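Local coordinates for protein dipeptidase (Streptococcus thermophilus, PDB 3PEB) that forms the N-terminal, creatinase/prolidase-like domain of a putative manganese-dependent hydrolase of the M24B peptidase family, which probably cleaves dipeptides, at residues Ala22-Pro27 and Leu47-Asn52; Thr34-Asp39 and Ala65-Val70; Pro55-Pro60 and Ser69-Pro74. One frame throughout, in Å; residues are numbered along the deposited sequence.

Contact 1. Residues Ala22-Pro27 and Leu47-Asn52; sequences AIVSDP and LFVYEN
Val49 N donates to Ala22 O at 2.8 Å, and Ala22 N returns a 2.8 Å bond to Val49 O, so the two residues form an antiparallel hydrogen-bonded pair in the middle of the domain's mixed beta-sheet. The pairing repeats two residues along: Val24 N reaches Leu47 O and Leu47 N reaches Val24 O, each at 2.9 Å. Between these two bonded pairs Ile23 and Phe48 make the non-hydrogen-bonded pair. Here Ile23 CA approaches Leu47 O in a CA-H...O contact. The strands run at 158° to each other, and four backbone hydrogen bonds join them without any help from polar side chains; Ile23 and Phe48 turn their own backbone bonds outward, to Tyr101 and Ala56.

Ala22, Val24, Leu47 and Val49 lie on one face of the sheet, where helices 6-16 and 27-34 cover them. Their size fits this place. Ala22 offers just a methyl group to Ile10 and Leu14 of the first helix, whereas Val24 is beta-branched, as suits a strand, and meets Thr29, Val30 and Leu33 of the second. Across the strands CB of Val24 stands 4.1 Å from CB of Leu47, and CG2 of Val24 approaches CG2 of Val49 more loosely.

On the other face Ile23 and Phe48 lie side by side and point the same way, while Ile23 also touches Phe46 and Phe119. Phe48 carries CG on the side of its backbone N, anti to the carbonyl carbon (chi1 -62°), and the end of its ring then leans toward Ile23. The contact is oblique: Ile23 CG1 sits 3.9 Å from Phe48 CD1, and CG2 and CD1 of the same isoleucine gather about Phe48 CE1.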
# COMPACT_ATOMS: atom_id res chain seq x y z
N ALA A 22 4.07 -5.58 -0.56
CA ALA A 22 4.30 -4.34 -1.33
C ALA A 22 3.44 -3.22 -0.73
O ALA A 22 2.24 -3.40 -0.49
CB ALA A 22 3.95 -4.51 -2.85
N ILE A 23 4.05 -2.05 -0.57
CA ILE A 23 3.33 -0.86 -0.14
C ILE A 23 3.30 0.08 -1.32
O ILE A 23 4.34 0.63 -1.72
CB ILE A 23 4.01 -0.15 1.08
CG1 ILE A 23 4.10 -1.12 2.26
CG2 ILE A 23 3.20 1.13 1.48
CD1 ILE A 23 4.84 -0.55 3.51
N VAL A 24 2.11 0.26 -1.88
CA VAL A 24 1.90 1.06 -3.07
C VAL A 24 1.37 2.42 -2.61
O VAL A 24 0.37 2.48 -1.88
CB VAL A 24 0.91 0.35 -4.04
CG1 VAL A 24 0.57 1.23 -5.27
CG2 VAL A 24 1.50 -0.99 -4.52
N SER A 25 2.05 3.48 -3.03
CA SER A 25 1.74 4.82 -2.61
C SER A 25 1.34 5.78 -3.73
O SER A 25 0.66 6.78 -3.45
CB SER A 25 2.93 5.45 -1.86
OG SER A 25 4.09 5.42 -2.66
N ASP A 26 1.76 5.51 -4.96
CA ASP A 26 1.50 6.41 -6.07
C ASP A 26 0.04 6.25 -6.44
O ASP A 26 -0.39 5.13 -6.74
CB ASP A 26 2.41 6.05 -7.26
CG ASP A 26 2.32 7.03 -8.39
OD1 ASP A 26 1.31 7.77 -8.48
OD2 ASP A 26 3.29 7.11 -9.16
N PRO A 27 -0.75 7.35 -6.40
CA PRO A 27 -2.16 7.23 -6.78
C PRO A 27 -2.40 6.67 -8.17
O PRO A 27 -3.39 5.96 -8.41
CB PRO A 27 -2.68 8.70 -6.69
CG PRO A 27 -1.77 9.32 -5.63
CD PRO A 27 -0.41 8.73 -5.97
N LEU A 47 -1.81 1.38 -0.39
CA LEU A 47 -2.37 0.07 -0.68
C LEU A 47 -1.34 -0.96 -0.25
O LEU A 47 -0.20 -0.97 -0.75
CB LEU A 47 -2.70 -0.07 -2.16
CG LEU A 47 -3.13 -1.46 -2.66
CD1 LEU A 47 -4.54 -1.75 -2.16
CD2 LEU A 47 -3.03 -1.49 -4.20
N PHE A 48 -1.77 -1.83 0.65
CA PHE A 48 -0.90 -2.89 1.20
C PHE A 48 -1.22 -4.20 0.49
O PHE A 48 -2.28 -4.79 0.71
CB PHE A 48 -1.14 -3.00 2.72
CG PHE A 48 -0.80 -1.76 3.47
CD1 PHE A 48 0.53 -1.44 3.72
CD2 PHE A 48 -1.80 -0.88 3.92
CE1 PHE A 48 0.87 -0.26 4.40
CE2 PHE A 48 -1.46 0.31 4.59
CZ PHE A 48 -0.16 0.63 4.85
N VAL A 49 -0.33 -4.62 -0.42
CA VAL A 49 -0.49 -5.84 -1.15
C VAL A 49 0.40 -6.90 -0.52
O VAL A 49 1.60 -6.98 -0.79
CB VAL A 49 -0.20 -5.70 -2.68
CG1 VAL A 49 -0.59 -7.01 -3.39
CG2 VAL A 49 -0.96 -4.49 -3.28
N TYR A 50 -0.19 -7.70 0.35
CA TYR A 50 0.50 -8.84 0.94
C TYR A 50 0.74 -9.98 -0.04
O TYR A 50 -0.06 -10.26 -0.94
CB TYR A 50 -0.26 -9.35 2.14
CG TYR A 50 -0.20 -8.46 3.36
CD1 TYR A 50 0.91 -8.48 4.21
CD2 TYR A 50 -1.25 -7.59 3.67
CE1 TYR A 50 0.97 -7.69 5.33
CE2 TYR A 50 -1.21 -6.81 4.80
CZ TYR A 50 -0.09 -6.83 5.62
OH TYR A 50 -0.05 -6.08 6.75
N GLU A 51 1.85 -10.68 0.19
CA GLU A 51 2.23 -11.82 -0.61
C GLU A 51 1.21 -12.97 -0.44
O GLU A 51 0.83 -13.61 -1.44
CB GLU A 51 3.60 -12.29 -0.17
CG GLU A 51 4.15 -13.49 -0.91
CD GLU A 51 5.36 -14.11 -0.23
OE1 GLU A 51 5.60 -13.87 0.97
OE2 GLU A 51 6.05 -14.86 -0.90
N ASN A 52 0.78 -13.23 0.80
CA ASN A 52 -0.11 -14.37 1.09
C ASN A 52 -1.23 -14.01 2.07
O ASN A 52 -1.60 -14.81 2.90
CB ASN A 52 0.68 -15.58 1.60
CG ASN A 52 -0.12 -16.87 1.55
OD1 ASN A 52 -0.73 -17.18 0.52
ND2 ASN A 52 -0.06 -17.69 2.62

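Contact 2. Residues Thr34-Asp39 and Ala65-Val70; sequences TGFDCD and ARASSV. With NA (sodium ion), chain N; EDO (1,2-ethanediol), chain G; EDO (1,2-ethanediol), chain F; EDO (1,2-ethanediol), chain I.
Helix 64-70, the connecting helix of a beta-alpha-beta unit, meets the loop that follows helix 27-34 chiefly through Arg66 and Phe36. The guanidinium of Arg66 reaches Asp37 O end-on, Arg66 NH2 at 2.8 Å and NH1 at 3.0 Å. Both nitrogens hold this one oxygen, which lies in the guanidinium plane but is approached from one face of its own carbonyl plane. Arginine suits the site because a long chain, bent at chi3 (66°), can cross from the helix to a loop carbonyl; Glu63 adds a salt bridge to NH2. Two 1,2-ethanediol molecules, probably from the crystallisation liquor, sit at the guanidinium edge and accept from NE and NH1.

Phe36 packs beneath this polar grip. Its CE1 stands 3.5 Å above the centre of the Arg66 guanidinium, the two planes tilted 31° apart. The small side chain of Ala67 suits a close approach of the helix: its CB makes a CH-pi contact 3.8 Å from the Phe36 ring centroid, over one face, while Leu57 and Val59 of strand 56-60 also touch the ring.

The loop bends beforehand at Gly35, whose positive phi ends helix 27-34, and Thr34 OG1 accepts from Phe36 N in an ST turn. One water donates to both Thr34 O and Val70 O, and Val70 CG2 lies 4.0 Å from Phe36 CD1.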
# COMPACT_ATOMS: atom_id res chain seq x y z
N THR A 34 -6.07 -1.36 -9.09
CA THR A 34 -7.34 -1.65 -8.41
C THR A 34 -8.55 -0.98 -9.03
O THR A 34 -9.67 -1.38 -8.73
CB THR A 34 -7.32 -1.21 -6.91
OG1 THR A 34 -7.34 0.23 -6.82
CG2 THR A 34 -6.10 -1.74 -6.17
N GLY A 35 -8.36 0.04 -9.86
CA GLY A 35 -9.47 0.81 -10.41
C GLY A 35 -10.04 1.88 -9.47
O GLY A 35 -10.98 2.57 -9.82
N PHE A 36 -9.46 2.02 -8.27
CA PHE A 36 -9.82 3.10 -7.36
C PHE A 36 -8.93 4.31 -7.60
O PHE A 36 -7.70 4.23 -7.46
CB PHE A 36 -9.69 2.68 -5.90
CG PHE A 36 -10.04 3.77 -4.93
CD1 PHE A 36 -11.33 4.27 -4.87
CD2 PHE A 36 -9.08 4.31 -4.08
CE1 PHE A 36 -11.67 5.29 -3.97
CE2 PHE A 36 -9.40 5.31 -3.20
CZ PHE A 36 -10.69 5.82 -3.15
N ASP A 37 -9.55 5.42 -7.97
CA ASP A 37 -8.85 6.64 -8.37
C ASP A 37 -9.02 7.70 -7.29
O ASP A 37 -10.13 8.14 -7.01
CB ASP A 37 -9.40 7.13 -9.70
CG ASP A 37 -8.58 8.27 -10.30
OD1 ASP A 37 -7.50 8.60 -9.77
OD2 ASP A 37 -9.02 8.84 -11.32
N CYS A 38 -7.90 8.09 -6.66
CA CYS A 38 -7.95 9.03 -5.55
C CYS A 38 -6.68 9.87 -5.49
O CYS A 38 -5.58 9.32 -5.50
CB CYS A 38 -8.11 8.27 -4.25
SG CYS A 38 -7.96 9.30 -2.72
N ASP A 39 -6.84 11.18 -5.44
CA ASP A 39 -5.72 12.07 -5.09
C ASP A 39 -5.88 12.44 -3.61
O ASP A 39 -6.79 13.19 -3.26
CB ASP A 39 -5.74 13.33 -5.94
CG ASP A 39 -4.54 14.22 -5.71
OD1 ASP A 39 -3.69 13.90 -4.83
OD2 ASP A 39 -4.47 15.25 -6.41
N ALA A 65 -15.88 5.25 2.26
CA ALA A 65 -17.16 4.81 1.68
C ALA A 65 -17.03 4.54 0.17
O ALA A 65 -17.44 3.48 -0.31
CB ALA A 65 -18.33 5.85 1.98
N ARG A 66 -16.43 5.47 -0.56
CA ARG A 66 -16.26 5.30 -2.01
C ARG A 66 -15.32 4.14 -2.34
O ARG A 66 -15.66 3.31 -3.20
CB ARG A 66 -15.77 6.60 -2.69
CG ARG A 66 -15.70 6.51 -4.24
CD ARG A 66 -15.43 7.88 -4.87
NE ARG A 66 -14.10 8.42 -4.53
CZ ARG A 66 -12.99 8.31 -5.28
NH1 ARG A 66 -13.01 7.62 -6.42
NH2 ARG A 66 -11.85 8.89 -4.88
N ALA A 67 -14.19 4.04 -1.65
CA ALA A 67 -13.24 2.96 -1.89
C ALA A 67 -13.91 1.62 -1.61
O ALA A 67 -13.79 0.71 -2.40
CB ALA A 67 -11.98 3.13 -1.04
N SER A 68 -14.61 1.52 -0.49
CA SER A 68 -15.29 0.29 -0.10
C SER A 68 -16.35 -0.13 -1.12
O SER A 68 -16.61 -1.32 -1.27
CB SER A 68 -15.95 0.47 1.28
OG SER A 68 -14.95 0.76 2.25
N SER A 69 -16.96 0.83 -1.80
CA SER A 69 -17.99 0.55 -2.78
C SER A 69 -17.41 -0.04 -4.06
O SER A 69 -18.14 -0.65 -4.83
CB SER A 69 -18.80 1.82 -3.13
OG SER A 69 -18.03 2.68 -3.96
N VAL A 70 -16.12 0.13 -4.32
CA VAL A 70 -15.58 -0.41 -5.56
C VAL A 70 -14.47 -1.45 -5.38
O VAL A 70 -13.95 -1.93 -6.37
CB VAL A 70 -15.09 0.70 -6.51
CG1 VAL A 70 -16.21 1.70 -6.84
CG2 VAL A 70 -13.87 1.40 -5.91
NA NA N . -16.00 -3.49 -0.48
C1 EDO G . -13.28 4.63 -8.76
O1 EDO G . -12.30 5.69 -8.75
C2 EDO G . -14.46 4.86 -7.80
O2 EDO G . -15.02 6.17 -7.89
C1 EDO F . -4.47 9.17 -9.87
O1 EDO F . -5.14 8.56 -10.98
C2 EDO F . -4.48 10.68 -10.04
O2 EDO F . -5.28 11.25 -9.00
C1 EDO I . -15.59 10.71 -2.16
O1 EDO I . -14.58 9.72 -2.03
C2 EDO I . -15.11 12.03 -1.56
O2 EDO I . -16.22 12.68 -0.93
O HOH W 1 -12.34 -0.76 -8.61
O HOH W 2 -17.82 -3.18 0.92
O HOH W 3 -15.91 -5.84 0.31
O HOH W 4 -14.16 -2.92 1.03
O HOH W 5 -17.53 -4.33 -2.26

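Contact 3. Residues Pro55-Pro60 and Ser69-Pro74; sequences PALFVP and SVLDFP. With NA (sodium ion), chain N.
Pro55, which leads into strand 56-60, lays its ring across the aromatic ring of Phe73 in the connection from helix 64-70 to strand 75-78, the second half of a beta-alpha-beta crossover. Pro55 CB stands over the centre of the Phe73 ring in a CH-pi contact, 4.0 Å from the centroid, with CG close by over the same face. The opposite face of that ring is covered by CB of Leu71, so the ring is sandwiched between two aliphatic groups, which limits its tilt. Its CG lies between the backbone N and the carbonyl carbon (chi1 52°), a crowded setting that folds the ring back over the incoming proline.

Ala56 follows, and its CA comes 3.3 Å from Pro74 O in a CA-H...O contact. A small side chain suits this spot, where Ala56 CA lies 5.0 Å from Pro74 CA. Leu57 N then donates to the same Pro74 O at 3.0 Å, an almost straight bond (165°) in the carbonyl plane, and the amide also lies at the rim of the Phe73 ring. Beyond the amide, the side chains of Leu57 and Leu71 cross at about a right angle, Leu57 CD2 lying 3.5 Å from Leu71 CD1.

While its side chain packs inward, Leu71 gives its carbonyl outward: Leu71 O binds a sodium ion at 2.3 Å, together with Ser68 O and four waters. One of these waters donates to Phe73 O. The joint is therefore mostly apolar, fastened by a single direct hydrogen bond. Pro55 O is buried without a hydrogen-bond partner, consistent with Pro74, which has no N-H to give, packing its CD against it.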
# COMPACT_ATOMS: atom_id res chain seq x y z
N PRO A 55 -5.27 -8.04 0.30
CA PRO A 55 -4.77 -6.68 0.46
C PRO A 55 -5.64 -5.84 1.42
O PRO A 55 -6.74 -6.26 1.79
CB PRO A 55 -4.87 -6.10 -0.96
CG PRO A 55 -5.37 -7.13 -1.82
CD PRO A 55 -5.89 -8.26 -1.02
N ALA A 56 -5.13 -4.66 1.80
CA ALA A 56 -5.92 -3.64 2.49
C ALA A 56 -5.52 -2.27 1.96
O ALA A 56 -4.35 -2.02 1.66
CB ALA A 56 -5.67 -3.70 4.01
N LEU A 57 -6.51 -1.38 1.88
CA LEU A 57 -6.27 0.00 1.47
C LEU A 57 -6.54 0.90 2.66
O LEU A 57 -7.57 0.77 3.32
CB LEU A 57 -7.22 0.41 0.33
CG LEU A 57 -7.12 1.87 -0.19
CD1 LEU A 57 -5.81 2.15 -0.89
CD2 LEU A 57 -8.32 2.18 -1.12
N PHE A 58 -5.59 1.82 2.90
CA PHE A 58 -5.68 2.83 3.91
C PHE A 58 -5.80 4.18 3.21
O PHE A 58 -5.02 4.48 2.32
CB PHE A 58 -4.42 2.81 4.79
CG PHE A 58 -4.44 3.83 5.88
CD1 PHE A 58 -5.19 3.63 7.03
CD2 PHE A 58 -3.70 5.02 5.77
CE1 PHE A 58 -5.21 4.55 8.06
CE2 PHE A 58 -3.70 5.94 6.78
CZ PHE A 58 -4.46 5.72 7.95
N VAL A 59 -6.82 4.95 3.60
CA VAL A 59 -7.12 6.24 2.97
C VAL A 59 -7.60 7.21 4.03
O VAL A 59 -7.93 6.82 5.15
CB VAL A 59 -8.26 6.13 1.88
CG1 VAL A 59 -7.72 5.57 0.55
CG2 VAL A 59 -9.48 5.32 2.37
N PRO A 60 -7.63 8.52 3.71
CA PRO A 60 -8.39 9.40 4.60
C PRO A 60 -9.81 8.90 4.77
O PRO A 60 -10.42 8.38 3.83
CB PRO A 60 -8.37 10.76 3.88
CG PRO A 60 -7.32 10.65 2.84
CD PRO A 60 -7.12 9.20 2.52
N SER A 69 -16.96 0.83 -1.80
CA SER A 69 -17.99 0.55 -2.78
C SER A 69 -17.41 -0.04 -4.06
O SER A 69 -18.14 -0.65 -4.83
CB SER A 69 -18.80 1.82 -3.13
OG SER A 69 -18.03 2.68 -3.96
N VAL A 70 -16.12 0.13 -4.32
CA VAL A 70 -15.58 -0.41 -5.56
C VAL A 70 -14.47 -1.45 -5.38
O VAL A 70 -13.95 -1.93 -6.37
CB VAL A 70 -15.09 0.70 -6.51
CG1 VAL A 70 -16.21 1.70 -6.84
CG2 VAL A 70 -13.87 1.40 -5.91
N LEU A 71 -14.11 -1.79 -4.14
CA LEU A 71 -13.04 -2.74 -3.86
C LEU A 71 -13.57 -3.91 -3.06
O LEU A 71 -14.41 -3.75 -2.18
CB LEU A 71 -11.90 -2.09 -3.08
CG LEU A 71 -11.22 -0.91 -3.79
CD1 LEU A 71 -10.17 -0.29 -2.84
CD2 LEU A 71 -10.56 -1.38 -5.12
N ASP A 72 -13.06 -5.10 -3.34
CA ASP A 72 -13.58 -6.26 -2.65
C ASP A 72 -12.65 -6.79 -1.58
O ASP A 72 -12.66 -7.96 -1.27
CB ASP A 72 -13.92 -7.35 -3.66
CG ASP A 72 -15.28 -7.84 -3.48
OD1 ASP A 72 -15.42 -9.01 -3.06
OD2 ASP A 72 -16.23 -7.03 -3.71
N PHE A 73 -11.82 -5.91 -1.04
CA PHE A 73 -10.98 -6.22 0.10
C PHE A 73 -11.08 -5.07 1.10
O PHE A 73 -11.68 -4.04 0.78
CB PHE A 73 -9.53 -6.49 -0.34
CG PHE A 73 -8.93 -5.41 -1.19
CD1 PHE A 73 -8.42 -4.25 -0.63
CD2 PHE A 73 -8.85 -5.58 -2.58
CE1 PHE A 73 -7.87 -3.27 -1.43
CE2 PHE A 73 -8.29 -4.61 -3.38
CZ PHE A 73 -7.80 -3.44 -2.80
N PRO A 74 -10.54 -5.26 2.32
CA PRO A 74 -10.77 -4.28 3.37
C PRO A 74 -10.21 -2.86 3.10
O PRO A 74 -9.11 -2.71 2.57
CB PRO A 74 -10.04 -4.89 4.57
CG PRO A 74 -10.20 -6.40 4.34
CD PRO A 74 -9.97 -6.51 2.86
NA NA N . -16.00 -3.49 -0.48
O HOH W 5 -17.53 -4.33 -2.26
O HOH W 4 -14.16 -2.92 1.03
O HOH W 2 -17.82 -3.18 0.92
O HOH W 3 -15.91 -5.84 0.31

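In the fold
Contact 1 lies near the centre of the chain and is fully buried, a sheet pairing held by main-chain hydrogen bonds and apolar packing. Contact 3 is also largely buried but sits farther out, where strand 56-60, a direct neighbour of strand 46-50, meets the return from helix 64-70; ring and aliphatic packing accompany a single direct hydrogen bond. Contact 2 is the most exposed, and there a charged side chain does the bonding, with 1,2-ethanediol, probably from the crystallisation liquor, at its edge. Contacts 2 and 3 share Ser69 and Val70 and supply Ser68 and Leu71 to one sodium ion. Leu47 ties the groups together, touching Thr34 of contact 2 and Phe73 of contact 3.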